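PDB 1F7C: Rho GTPase-activating protein 26 from Gallus gallus, which stimulates GTP hydrolysis by RhoA and Cdc42, the chain here being its RhoGAP (BH) domain. Local coordinates for residues H46-R51 with M156-K161; Y115-S120 with H142-K147; F38-K43 with K102-M107; K123-E128 with N202-I207. All blocks are in the same frame, centred on the assembly; numbering follows the deposited sequence.

Contact 1 of 4, residues H46-R51 with M156-K161; sequences HAVETR and MNHLAK
With CG anti to the carbonyl carbon (chi1 -60°) and the chain extended beyond it, E49 reaches from helix 35-51 to H158 on helix 146-164, whose imidazole is brought to the interface by placing CG anti to the backbone N. The two side chains run alongside each other, pointing opposite ways, and H158 ND1 donates to E49 OE2 at 2.8 Å with an N-H...O angle of 160°. The acceptor lies in the plane of the ring, while OE2 is met on its anti side and from outside the carboxylate plane. V48 CG1 comes to the same imidazole from the edge, 3.7 Å from H158 CE1. K161, also extended, lies roughly perpendicular to the glutamate: its CD lies 3.3 Å from E49 OE2, and its NZ makes a weak salt bridge with E49 OE1 at 3.4 Å. A water donates to E49 OE2 and is held weakly by N157 ND2. Long polar side chains thus span the two helices; the axes of segments 46-51 and 156-161 come no closer than 11.0 Å. Without the carboxylate, as with an alanine in place of E49, H158 ND1 would probably lose this acceptor and K161 this counter-charge. H158 NE2 is hydrogen-bonded to the hydroxyl of Y59, the neighbour of R60, the predicted arginine finger; gripped at both nitrogens, the ring is fixed in rotation, and the adjacent carboxylate probably polarises it.

Contact 2 of 4, residues Y115-S120 with H142-K147; sequences YQFQRS and HRLPEK
F117, early in helix 115-125, faces L144 in the turn that leads into helix 146-164, with their CA atoms 8.2 Å apart and P145 at the N-cap of the second helix. The contact is a CH-pi interaction between a helix and an interhelical turn of the all-helical RhoGAP fold. The F117 side chain sets CG anti to the carbonyl carbon (chi1 -70°), which sends the phenyl across toward the turn. L144 lays its CD2 methyl over one face of that ring, 4.0 Å from the centroid and 24° off the normal, so the methyl sits toward the rim rather than over the middle. The leucine points back along the phenylalanine. R143 borders the outer part of the ring through its backbone and the base of its side chain: F117 CE2 is 4.1 Å from R143 CB, while the guanidinium plane stands steeply to the ring, 81° from it. Replacing F117 by an alanine would probably open a gap beside L144 CD2 and leave that methyl without its aromatic face. The turn itself is tied to the following helix, since R149 bonds the L144 carbonyl and forms a salt bridge with E146, while P145 packs on M114. At the far end of the phenyl, F117 CZ approaches R143 O obliquely, at 3.8 Å.

Contact 3 of 4, residues F38-K43 with K102-M107; sequences FSIIKK and KTYLRM
The ring of Y104 is flanked by two isoleucines of helix 35-51, which come obliquely to its two long sides. I40 CD1 lies 4.1 Å from Y104 CD1, and I41 CD1 is 4.0 Å from Y104 CD2, so the terminal methyls straddle the ring while both stay on the same side of its plane. I41 also brings CG1 up to Y104 CE2, at 4.2 Å, further along that side. The tyrosine gets there because its CG stands anti to the backbone N (chi1 160°), which throws the ring out from helix 94-106 toward its neighbour. I41 runs across the tyrosine side chain, I40 at a slant. This is helix-to-helix packing inside the all-helical RhoGAP domain, purely apolar across the interface and buried. The polar end of Y104 is served from the chain's N-terminal part: its OH is hydrogen-bonded to the carbonyl of Q32, which helps fix where the ring sits, and A31 and L33 pack beside it. I40 continues onto L75 and M76 of helix 65-76. I41 rests on M151 of helix 146-164, the helix that L105 also reaches through L155.

Contact 4 of 4, residues K123-E128 with N202-I207; sequences KAAKLE and NIVIEI
A125 and V204 meet through single methyl groups, A125 CB lying 3.6 Å from V204 CG2. The apolar contact is completed by I203, whose CG2 branch lies 4.2 Å from A125 CB while its longer branch leads away. The valine presents CG2 because its CG1 is anti to the backbone N (chi1 166°), leaving CG2 beside that N and facing the alanine. With so small a residue at the interface, the backbones come close: the CA atoms of A125 and V204 are 5.9 Å apart. I207, one turn beyond I203, also directs its CB toward segment 123-128 but stays a little farther off. The polar interactions lie along each segment or lead out of the pair. In helix 198-210, I203 and I207 sit on the same face, one helical turn apart, with I207 N bonded to I203 O at 2.9 Å. In segment 123-128, K126 N makes a weak bond to K123 O, 3.3 Å long. K126 carries its charge to D197 in a salt bridge, and A125 O receives a weak bond from R133. The interface joins helix 115-125 to helix 198-210. Helix 130-141 packs against both segments, through L127 on S132 and R133 and through I207 on I137, while I205 and E206 turn to helix 173-184.

In the fold
Contacts 3 and 4 are buried and wholly apolar across their interfaces; contacts 1 and 2 are partly buried. Of these two, contact 1 is the polar one, with a histidine-carboxylate bond and a weak salt bridge, whereas contact 2 rests on an aromatic face. Helix 35-51 serves contacts 1 and 3, helix 146-164 contacts 1 and 2, and helix 115-125 contacts 2 and 4, so shared helices link the set. Two direct touches add to this: F38 CZ meets K147 O between contacts 3 and 2, and M156 SD packs near I205 O between contacts 1 and 4. Contacts 3 and 4 lie on opposite sides of the chain's centre, their centres about 24 Å apart.

Contact 1 of 4, residues H46-R51 with M156-K161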
loop_
_atom_site.group_PDB
_atom_site.type_symbol
_atom_site.label_atom_id
_atom_site.label_comp_id
_atom_site.label_asym_id
_atom_site.label_seq_id
_atom_site.Cartn_x
_atom_site.Cartn_y
_atom_site.Cartn_z
ATOM N N HIS A 46 2.844 -8.592 -9.300
ATOM C CA HIS A 46 2.845 -9.192 -10.618
ATOM C C HIS A 46 1.691 -10.149 -10.859
ATOM O O HIS A 46 1.071 -10.113 -11.923
ATOM C CB HIS A 46 4.164 -9.916 -10.872
ATOM C CG HIS A 46 4.249 -10.531 -12.231
ATOM N ND1 HIS A 46 3.864 -11.831 -12.483
ATOM C CD2 HIS A 46 4.597 -9.999 -13.426
ATOM C CE1 HIS A 46 3.970 -12.071 -13.778
ATOM N NE2 HIS A 46 4.411 -10.978 -14.372
ATOM N N ALA A 47 1.400 -10.999 -9.880
ATOM C CA ALA A 47 0.316 -11.964 -10.022
ATOM C C ALA A 47 -1.050 -11.284 -10.115
ATOM O O ALA A 47 -1.895 -11.660 -10.939
ATOM C CB ALA A 47 0.328 -12.952 -8.854
ATOM N N VAL A 48 -1.271 -10.291 -9.263
ATOM C CA VAL A 48 -2.536 -9.586 -9.276
ATOM C C VAL A 48 -2.720 -8.885 -10.615
ATOM O O VAL A 48 -3.786 -8.942 -11.204
ATOM C CB VAL A 48 -2.615 -8.563 -8.103
ATOM C CG1 VAL A 48 -3.836 -7.656 -8.247
ATOM C CG2 VAL A 48 -2.714 -9.310 -6.795
ATOM N N GLU A 49 -1.675 -8.237 -11.114
ATOM C CA GLU A 49 -1.809 -7.528 -12.370
ATOM C C GLU A 49 -1.969 -8.420 -13.587
ATOM O O GLU A 49 -2.826 -8.157 -14.423
ATOM C CB GLU A 49 -0.640 -6.573 -12.573
ATOM C CG GLU A 49 -0.550 -5.533 -11.491
ATOM C CD GLU A 49 0.436 -4.443 -11.816
ATOM O OE1 GLU A 49 1.278 -4.684 -12.694
ATOM O OE2 GLU A 49 0.372 -3.359 -11.198
ATOM N N THR A 50 -1.161 -9.473 -13.687
ATOM C CA THR A 50 -1.240 -10.368 -14.838
ATOM C C THR A 50 -2.424 -11.328 -14.866
ATOM O O THR A 50 -2.726 -11.882 -15.919
ATOM C CB THR A 50 0.068 -11.204 -15.031
ATOM O OG1 THR A 50 0.380 -11.917 -13.828
ATOM C CG2 THR A 50 1.229 -10.301 -15.410
ATOM N N ARG A 51 -3.103 -11.538 -13.742
ATOM C CA ARG A 51 -4.244 -12.447 -13.778
ATOM C C ARG A 51 -5.381 -12.188 -12.807
ATOM O O ARG A 51 -6.310 -12.990 -12.716
ATOM C CB ARG A 51 -3.770 -13.899 -13.640
ATOM C CG ARG A 51 -3.013 -14.226 -12.374
ATOM C CD ARG A 51 -2.165 -15.483 -12.581
ATOM N NE ARG A 51 -1.481 -15.912 -11.362
ATOM C CZ ARG A 51 -2.087 -16.477 -10.318
ATOM N NH1 ARG A 51 -3.401 -16.695 -10.335
ATOM N NH2 ARG A 51 -1.379 -16.814 -9.246
ATOM N N MET A 156 2.035 2.082 -4.608
ATOM C CA MET A 156 1.150 3.116 -5.140
ATOM C C MET A 156 0.987 3.040 -6.672
ATOM O O MET A 156 -0.088 3.309 -7.212
ATOM C CB MET A 156 1.645 4.510 -4.732
ATOM C CG MET A 156 1.602 4.803 -3.230
ATOM S SD MET A 156 -0.018 4.517 -2.477
ATOM C CE MET A 156 0.275 2.965 -1.686
ATOM N N ASN A 157 2.057 2.676 -7.366
ATOM C CA ASN A 157 2.011 2.549 -8.816
ATOM C C ASN A 157 0.998 1.452 -9.145
ATOM O O ASN A 157 0.149 1.618 -10.025
ATOM C CB ASN A 157 3.394 2.161 -9.338
ATOM C CG ASN A 157 3.413 1.925 -10.832
ATOM O OD1 ASN A 157 3.458 2.865 -11.623
ATOM N ND2 ASN A 157 3.374 0.660 -11.228
ATOM N N HIS A 158 1.092 0.345 -8.407
ATOM C CA HIS A 158 0.218 -0.812 -8.580
ATOM C C HIS A 158 -1.241 -0.525 -8.231
ATOM O O HIS A 158 -2.156 -0.956 -8.946
ATOM C CB HIS A 158 0.726 -1.995 -7.735
ATOM C CG HIS A 158 -0.268 -3.107 -7.586
ATOM N ND1 HIS A 158 -0.576 -3.979 -8.609
ATOM C CD2 HIS A 158 -1.051 -3.466 -6.539
ATOM C CE1 HIS A 158 -1.504 -4.825 -8.201
ATOM N NE2 HIS A 158 -1.809 -4.537 -6.948
ATOM N N LEU A 159 -1.465 0.190 -7.133
ATOM C CA LEU A 159 -2.830 0.515 -6.720
ATOM C C LEU A 159 -3.508 1.459 -7.718
ATOM O O LEU A 159 -4.715 1.380 -7.914
ATOM C CB LEU A 159 -2.848 1.127 -5.311
ATOM C CG LEU A 159 -2.423 0.197 -4.161
ATOM C CD1 LEU A 159 -2.650 0.901 -2.845
ATOM C CD2 LEU A 159 -3.221 -1.092 -4.190
ATOM N N ALA A 160 -2.734 2.338 -8.354
ATOM C CA ALA A 160 -3.284 3.272 -9.341
ATOM C C ALA A 160 -3.858 2.495 -10.533
ATOM O O ALA A 160 -4.857 2.899 -11.126
ATOM C CB ALA A 160 -2.202 4.237 -9.830
ATOM N N LYS A 161 -3.208 1.385 -10.870
ATOM C CA LYS A 161 -3.630 0.526 -11.960
ATOM C C LYS A 161 -4.873 -0.228 -11.537
ATOM O O LYS A 161 -5.787 -0.429 -12.336
ATOM C CB LYS A 161 -2.535 -0.482 -12.308
ATOM C CG LYS A 161 -1.330 0.091 -13.007
ATOM C CD LYS A 161 -0.388 -1.040 -13.355
ATOM C CE LYS A 161 0.898 -0.546 -13.951
ATOM N NZ LYS A 161 1.714 -1.725 -14.366
HETATM O O HOH W 1 2.688 -2.044 -11.126
#

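Contact 2 of 4, residues Y115-S120 with H142-K147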
loop_
_atom_site.group_PDB
_atom_site.type_symbol
_atom_site.label_atom_id
_atom_site.label_comp_id
_atom_site.label_asym_id
_atom_site.label_seq_id
_atom_site.Cartn_x
_atom_site.Cartn_y
_atom_site.Cartn_z
ATOM N N TYR A 115 6.416 5.592 12.095
ATOM C CA TYR A 115 5.856 6.266 13.265
ATOM C C TYR A 115 6.403 7.689 13.354
ATOM O O TYR A 115 5.672 8.634 13.651
ATOM C CB TYR A 115 6.224 5.489 14.535
ATOM C CG TYR A 115 5.361 4.277 14.787
ATOM C CD1 TYR A 115 5.931 3.054 15.133
ATOM C CD2 TYR A 115 3.970 4.361 14.713
ATOM C CE1 TYR A 115 5.134 1.940 15.402
ATOM C CE2 TYR A 115 3.161 3.255 14.979
ATOM C CZ TYR A 115 3.751 2.048 15.324
ATOM O OH TYR A 115 2.954 0.953 15.603
ATOM N N GLN A 116 7.693 7.820 13.067
ATOM C CA GLN A 116 8.399 9.094 13.098
ATOM C C GLN A 116 7.862 10.159 12.137
ATOM O O GLN A 116 8.050 11.351 12.379
ATOM C CB GLN A 116 9.890 8.838 12.833
ATOM C CG GLN A 116 10.752 10.067 12.562
ATOM C CD GLN A 116 12.244 9.738 12.573
ATOM O OE1 GLN A 116 12.701 8.800 11.907
ATOM N NE2 GLN A 116 13.011 10.516 13.333
ATOM N N PHE A 117 7.199 9.757 11.054
ATOM C CA PHE A 117 6.671 10.751 10.106
ATOM C C PHE A 117 5.145 10.832 10.071
ATOM O O PHE A 117 4.587 11.778 9.525
ATOM C CB PHE A 117 7.164 10.482 8.676
ATOM C CG PHE A 117 8.634 10.753 8.454
ATOM C CD1 PHE A 117 9.588 9.764 8.697
ATOM C CD2 PHE A 117 9.060 11.986 7.948
ATOM C CE1 PHE A 117 10.946 9.991 8.433
ATOM C CE2 PHE A 117 10.418 12.229 7.680
ATOM C CZ PHE A 117 11.363 11.228 7.922
ATOM N N GLN A 118 4.476 9.845 10.654
ATOM C CA GLN A 118 3.014 9.803 10.655
ATOM C C GLN A 118 2.318 11.123 10.940
ATOM O O GLN A 118 1.543 11.607 10.123
ATOM C CB GLN A 118 2.512 8.732 11.629
ATOM C CG GLN A 118 2.839 7.303 11.188
ATOM C CD GLN A 118 1.761 6.299 11.579
ATOM O OE1 GLN A 118 1.856 5.113 11.260
ATOM N NE2 GLN A 118 0.725 6.774 12.269
ATOM N N ARG A 119 2.586 11.707 12.097
ATOM C CA ARG A 119 1.970 12.973 12.466
ATOM C C ARG A 119 2.099 14.019 11.370
ATOM O O ARG A 119 1.173 14.792 11.127
ATOM C CB ARG A 119 2.597 13.494 13.760
ATOM C CG ARG A 119 2.214 12.671 14.977
ATOM C CD ARG A 119 3.118 12.975 16.157
ATOM N NE ARG A 119 2.541 12.502 17.411
ATOM C CZ ARG A 119 3.161 12.551 18.585
ATOM N NH1 ARG A 119 4.389 13.050 18.666
ATOM N NH2 ARG A 119 2.547 12.113 19.678
ATOM N N SER A 120 3.251 14.047 10.710
ATOM C CA SER A 120 3.480 15.012 9.635
ATOM C C SER A 120 2.556 14.728 8.455
ATOM O O SER A 120 1.944 15.640 7.910
ATOM C CB SER A 120 4.938 14.965 9.173
ATOM O OG SER A 120 5.818 15.347 10.216
ATOM N N HIS A 142 10.021 12.204 0.062
ATOM C CA HIS A 142 11.430 12.225 -0.300
ATOM C C HIS A 142 12.386 12.291 0.878
ATOM O O HIS A 142 13.600 12.202 0.705
ATOM C CB HIS A 142 11.715 13.352 -1.297
ATOM C CG HIS A 142 11.516 12.933 -2.715
ATOM N ND1 HIS A 142 10.267 12.683 -3.247
ATOM C CD2 HIS A 142 12.409 12.598 -3.678
ATOM C CE1 HIS A 142 10.401 12.208 -4.472
ATOM N NE2 HIS A 142 11.690 12.146 -4.758
ATOM N N ARG A 143 11.828 12.426 2.074
ATOM C CA ARG A 143 12.636 12.463 3.268
ATOM C C ARG A 143 12.701 11.088 3.938
ATOM O O ARG A 143 13.502 10.868 4.843
ATOM C CB ARG A 143 12.101 13.541 4.211
ATOM C CG ARG A 143 12.341 14.934 3.638
ATOM C CD ARG A 143 12.146 16.021 4.659
ATOM N NE ARG A 143 10.745 16.361 4.855
ATOM C CZ ARG A 143 10.289 17.052 5.893
ATOM N NH1 ARG A 143 11.126 17.472 6.836
ATOM N NH2 ARG A 143 8.998 17.337 5.982
ATOM N N LEU A 144 11.875 10.158 3.468
ATOM C CA LEU A 144 11.864 8.805 4.013
ATOM C C LEU A 144 13.105 8.046 3.575
ATOM O O LEU A 144 13.708 8.367 2.570
ATOM C CB LEU A 144 10.652 8.016 3.507
ATOM C CG LEU A 144 9.238 8.441 3.888
ATOM C CD1 LEU A 144 8.231 7.602 3.108
ATOM C CD2 LEU A 144 9.039 8.270 5.379
ATOM N N PRO A 145 13.512 7.034 4.343
ATOM C CA PRO A 145 14.696 6.263 3.940
ATOM C C PRO A 145 14.367 5.563 2.603
ATOM O O PRO A 145 13.225 5.156 2.361
ATOM C CB PRO A 145 14.863 5.248 5.074
ATOM C CG PRO A 145 14.234 5.938 6.263
ATOM C CD PRO A 145 13.036 6.648 5.686
ATOM N N GLU A 146 15.374 5.415 1.756
ATOM C CA GLU A 146 15.228 4.784 0.451
ATOM C C GLU A 146 14.283 3.585 0.405
ATOM O O GLU A 146 13.353 3.559 -0.394
ATOM C CB GLU A 146 16.602 4.351 -0.063
ATOM C CG GLU A 146 16.589 3.772 -1.458
ATOM C CD GLU A 146 16.165 4.789 -2.499
ATOM O OE1 GLU A 146 15.967 4.387 -3.667
ATOM O OE2 GLU A 146 16.037 5.987 -2.154
ATOM N N LYS A 147 14.524 2.598 1.264
ATOM C CA LYS A 147 13.706 1.396 1.297
ATOM C C LYS A 147 12.205 1.606 1.502
ATOM O O LYS A 147 11.399 0.925 0.867
ATOM C CB LYS A 147 14.252 0.419 2.350
ATOM C CG LYS A 147 15.660 -0.078 2.022
ATOM C CD LYS A 147 16.102 -1.258 2.893
ATOM C CE LYS A 147 16.230 -0.874 4.353
ATOM N NZ LYS A 147 16.818 -1.976 5.155
#

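Contact 3 of 4, residues F38-K43 with K102-M107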
loop_
_atom_site.group_PDB
_atom_site.type_symbol
_atom_site.label_atom_id
_atom_site.label_comp_id
_atom_site.label_asym_id
_atom_site.label_seq_id
_atom_site.Cartn_x
_atom_site.Cartn_y
_atom_site.Cartn_z
ATOM N N PHE A 38 10.907 -7.066 -0.587
ATOM C CA PHE A 38 10.655 -6.533 -1.923
ATOM C C PHE A 38 10.306 -7.660 -2.885
ATOM O O PHE A 38 9.577 -7.456 -3.849
ATOM C CB PHE A 38 11.872 -5.789 -2.465
ATOM C CG PHE A 38 12.057 -4.422 -1.880
ATOM C CD1 PHE A 38 12.574 -4.257 -0.596
ATOM C CD2 PHE A 38 11.712 -3.291 -2.612
ATOM C CE1 PHE A 38 12.747 -2.982 -0.052
ATOM C CE2 PHE A 38 11.879 -2.010 -2.076
ATOM C CZ PHE A 38 12.398 -1.858 -0.793
ATOM N N SER A 39 10.845 -8.843 -2.621
ATOM C CA SER A 39 10.587 -10.015 -3.440
ATOM C C SER A 39 9.111 -10.397 -3.292
ATOM O O SER A 39 8.404 -10.627 -4.272
ATOM C CB SER A 39 11.479 -11.167 -2.973
ATOM O OG SER A 39 11.111 -12.393 -3.581
ATOM N N ILE A 40 8.658 -10.453 -2.048
ATOM C CA ILE A 40 7.278 -10.790 -1.744
ATOM C C ILE A 40 6.315 -9.800 -2.395
ATOM O O ILE A 40 5.340 -10.199 -3.028
ATOM C CB ILE A 40 7.054 -10.803 -0.213
ATOM C CG1 ILE A 40 7.860 -11.951 0.407
ATOM C CG2 ILE A 40 5.571 -10.935 0.109
ATOM C CD1 ILE A 40 7.610 -12.151 1.887
ATOM N N ILE A 41 6.591 -8.512 -2.243
ATOM C CA ILE A 41 5.746 -7.487 -2.826
ATOM C C ILE A 41 5.681 -7.581 -4.348
ATOM O O ILE A 41 4.599 -7.511 -4.929
ATOM C CB ILE A 41 6.234 -6.088 -2.438
ATOM C CG1 ILE A 41 6.027 -5.875 -0.943
ATOM C CG2 ILE A 41 5.482 -5.027 -3.236
ATOM C CD1 ILE A 41 4.578 -5.886 -0.535
ATOM N N LYS A 42 6.836 -7.735 -4.989
ATOM C CA LYS A 42 6.889 -7.839 -6.440
ATOM C C LYS A 42 6.166 -9.077 -6.976
ATOM O O LYS A 42 5.459 -9.001 -7.971
ATOM C CB LYS A 42 8.341 -7.834 -6.923
ATOM C CG LYS A 42 9.008 -6.484 -6.785
ATOM C CD LYS A 42 10.427 -6.474 -7.341
ATOM C CE LYS A 42 11.360 -7.355 -6.534
ATOM N NZ LYS A 42 12.778 -7.197 -6.985
ATOM N N LYS A 43 6.347 -10.216 -6.316
ATOM C CA LYS A 43 5.694 -11.437 -6.749
ATOM C C LYS A 43 4.181 -11.296 -6.626
ATOM O O LYS A 43 3.434 -11.797 -7.469
ATOM C CB LYS A 43 6.163 -12.622 -5.909
ATOM C CG LYS A 43 7.622 -13.000 -6.079
ATOM C CD LYS A 43 7.968 -14.168 -5.148
ATOM C CE LYS A 43 9.449 -14.537 -5.205
ATOM N NZ LYS A 43 9.890 -14.978 -6.561
ATOM N N LYS A 102 -1.089 -7.926 2.275
ATOM C CA LYS A 102 -1.510 -7.075 3.385
ATOM C C LYS A 102 -0.973 -7.528 4.750
ATOM O O LYS A 102 -0.550 -6.700 5.558
ATOM C CB LYS A 102 -3.040 -6.973 3.441
ATOM C CG LYS A 102 -3.677 -6.392 2.188
ATOM C CD LYS A 102 -5.101 -5.928 2.438
ATOM C CE LYS A 102 -5.982 -7.045 2.960
ATOM N NZ LYS A 102 -7.319 -6.543 3.399
ATOM N N THR A 103 -0.990 -8.829 5.017
ATOM C CA THR A 103 -0.491 -9.316 6.300
ATOM C C THR A 103 1.021 -9.097 6.419
ATOM O O THR A 103 1.518 -8.813 7.508
ATOM C CB THR A 103 -0.835 -10.813 6.528
ATOM O OG1 THR A 103 -0.121 -11.624 5.591
ATOM C CG2 THR A 103 -2.329 -11.047 6.357
ATOM N N TYR A 104 1.747 -9.218 5.307
ATOM C CA TYR A 104 3.189 -8.983 5.318
ATOM C C TYR A 104 3.454 -7.547 5.765
ATOM O O TYR A 104 4.411 -7.283 6.489
ATOM C CB TYR A 104 3.800 -9.174 3.928
ATOM C CG TYR A 104 5.152 -8.492 3.778
ATOM C CD1 TYR A 104 6.323 -9.096 4.242
ATOM C CD2 TYR A 104 5.248 -7.213 3.231
ATOM C CE1 TYR A 104 7.557 -8.440 4.170
ATOM C CE2 TYR A 104 6.476 -6.543 3.157
ATOM C CZ TYR A 104 7.626 -7.163 3.631
ATOM O OH TYR A 104 8.830 -6.492 3.586
ATOM N N LEU A 105 2.609 -6.625 5.312
ATOM C CA LEU A 105 2.747 -5.220 5.659
ATOM C C LEU A 105 2.443 -4.949 7.132
ATOM O O LEU A 105 3.021 -4.046 7.735
ATOM C CB LEU A 105 1.837 -4.365 4.773
ATOM C CG LEU A 105 2.303 -4.184 3.327
ATOM C CD1 LEU A 105 1.246 -3.442 2.523
ATOM C CD2 LEU A 105 3.615 -3.412 3.321
ATOM N N ARG A 106 1.531 -5.729 7.704
ATOM C CA ARG A 106 1.174 -5.570 9.103
ATOM C C ARG A 106 2.182 -6.273 10.024
ATOM O O ARG A 106 2.167 -6.076 11.239
ATOM C CB ARG A 106 -0.241 -6.103 9.340
ATOM C CG ARG A 106 -1.317 -5.266 8.651
ATOM C CD ARG A 106 -2.675 -5.444 9.316
ATOM N NE ARG A 106 -3.228 -6.779 9.107
ATOM C CZ ARG A 106 -3.947 -7.136 8.048
ATOM N NH1 ARG A 106 -4.210 -6.253 7.092
ATOM N NH2 ARG A 106 -4.403 -8.379 7.946
ATOM N N MET A 107 3.062 -7.077 9.430
ATOM C CA MET A 107 4.090 -7.809 10.167
ATOM C C MET A 107 5.410 -7.050 10.261
ATOM O O MET A 107 6.366 -7.533 10.866
ATOM C CB MET A 107 4.369 -9.155 9.504
ATOM C CG MET A 107 3.378 -10.248 9.819
ATOM S SD MET A 107 3.753 -11.724 8.859
ATOM C CE MET A 107 5.446 -12.079 9.369
#

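Contact 4 of 4, residues K123-E128 with N202-I207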
loop_
_atom_site.group_PDB
_atom_site.type_symbol
_atom_site.label_atom_id
_atom_site.label_comp_id
_atom_site.label_asym_id
_atom_site.label_seq_id
_atom_site.Cartn_x
_atom_site.Cartn_y
_atom_site.Cartn_z
ATOM N N LYS A 123 -1.005 15.848 9.236
ATOM C CA LYS A 123 -1.125 17.298 9.224
ATOM C C LYS A 123 -1.179 17.858 7.807
ATOM O O LYS A 123 -1.898 18.828 7.539
ATOM C CB LYS A 123 0.032 17.923 9.999
ATOM N N ALA A 124 -0.422 17.250 6.899
ATOM C CA ALA A 124 -0.390 17.700 5.512
ATOM C C ALA A 124 -1.709 17.415 4.798
ATOM O O ALA A 124 -2.184 18.231 4.015
ATOM C CB ALA A 124 0.766 17.034 4.773
ATOM N N ALA A 125 -2.300 16.257 5.077
ATOM C CA ALA A 125 -3.564 15.871 4.454
ATOM C C ALA A 125 -4.715 16.773 4.891
ATOM O O ALA A 125 -5.785 16.764 4.281
ATOM C CB ALA A 125 -3.884 14.416 4.792
ATOM N N LYS A 126 -4.492 17.547 5.950
ATOM C CA LYS A 126 -5.507 18.453 6.479
ATOM C C LYS A 126 -5.528 19.834 5.825
ATOM O O LYS A 126 -6.516 20.558 5.936
ATOM C CB LYS A 126 -5.315 18.634 7.983
ATOM C CG LYS A 126 -5.808 17.498 8.846
ATOM C CD LYS A 126 -5.447 17.803 10.279
ATOM C CE LYS A 126 -6.131 16.886 11.263
ATOM N NZ LYS A 126 -5.793 17.315 12.645
ATOM N N LEU A 127 -4.439 20.208 5.162
ATOM C CA LEU A 127 -4.365 21.506 4.507
ATOM C C LEU A 127 -5.631 21.792 3.707
ATOM O O LEU A 127 -6.165 20.912 3.029
ATOM C CB LEU A 127 -3.131 21.563 3.609
ATOM C CG LEU A 127 -1.833 21.813 4.383
ATOM C CD1 LEU A 127 -0.618 21.418 3.565
ATOM C CD2 LEU A 127 -1.777 23.280 4.757
ATOM N N GLU A 128 -6.113 23.029 3.810
ATOM C CA GLU A 128 -7.331 23.454 3.126
ATOM C C GLU A 128 -7.150 23.569 1.619
ATOM O O GLU A 128 -8.118 23.487 0.864
ATOM C CB GLU A 128 -7.807 24.789 3.696
ATOM N N ASN A 202 -6.571 7.823 5.628
ATOM C CA ASN A 202 -7.088 7.333 4.364
ATOM C C ASN A 202 -6.883 8.340 3.226
ATOM O O ASN A 202 -6.607 7.949 2.098
ATOM C CB ASN A 202 -8.568 6.979 4.513
ATOM C CG ASN A 202 -8.806 5.913 5.568
ATOM O OD1 ASN A 202 -7.862 5.372 6.142
ATOM N ND2 ASN A 202 -10.071 5.602 5.825
ATOM N N ILE A 203 -7.007 9.629 3.533
ATOM C CA ILE A 203 -6.818 10.690 2.542
ATOM C C ILE A 203 -5.373 10.689 2.032
ATOM O O ILE A 203 -5.102 10.977 0.859
ATOM C CB ILE A 203 -7.116 12.088 3.149
ATOM C CG1 ILE A 203 -8.556 12.137 3.672
ATOM C CG2 ILE A 203 -6.896 13.173 2.112
ATOM C CD1 ILE A 203 -9.604 11.818 2.626
ATOM N N VAL A 204 -4.449 10.363 2.928
ATOM C CA VAL A 204 -3.041 10.317 2.582
ATOM C C VAL A 204 -2.820 9.255 1.494
ATOM O O VAL A 204 -2.154 9.518 0.490
ATOM C CB VAL A 204 -2.172 10.009 3.845
ATOM C CG1 VAL A 204 -0.760 9.611 3.441
ATOM C CG2 VAL A 204 -2.115 11.245 4.746
ATOM N N ILE A 205 -3.386 8.065 1.686
ATOM C CA ILE A 205 -3.224 7.011 0.699
ATOM C C ILE A 205 -3.833 7.451 -0.643
ATOM O O ILE A 205 -3.242 7.224 -1.701
ATOM C CB ILE A 205 -3.884 5.705 1.170
ATOM C CG1 ILE A 205 -3.332 5.316 2.552
ATOM C CG2 ILE A 205 -3.649 4.603 0.144
ATOM C CD1 ILE A 205 -1.814 5.267 2.660
ATOM N N GLU A 206 -4.999 8.093 -0.587
ATOM C CA GLU A 206 -5.671 8.570 -1.783
ATOM C C GLU A 206 -4.790 9.528 -2.559
ATOM O O GLU A 206 -4.667 9.418 -3.778
ATOM C CB GLU A 206 -6.972 9.274 -1.426
ATOM C CG GLU A 206 -8.089 8.355 -0.979
ATOM C CD GLU A 206 -9.359 9.128 -0.719
ATOM O OE1 GLU A 206 -9.485 10.241 -1.276
ATOM O OE2 GLU A 206 -10.229 8.630 0.024
ATOM N N ILE A 207 -4.183 10.475 -1.857
ATOM C CA ILE A 207 -3.310 11.442 -2.498
ATOM C C ILE A 207 -2.113 10.751 -3.151
ATOM O O ILE A 207 -1.710 11.105 -4.249
ATOM C CB ILE A 207 -2.805 12.487 -1.486
ATOM C CG1 ILE A 207 -3.974 13.361 -1.022
ATOM C CG2 ILE A 207 -1.726 13.352 -2.120
ATOM C CD1 ILE A 207 -3.673 14.222 0.204
#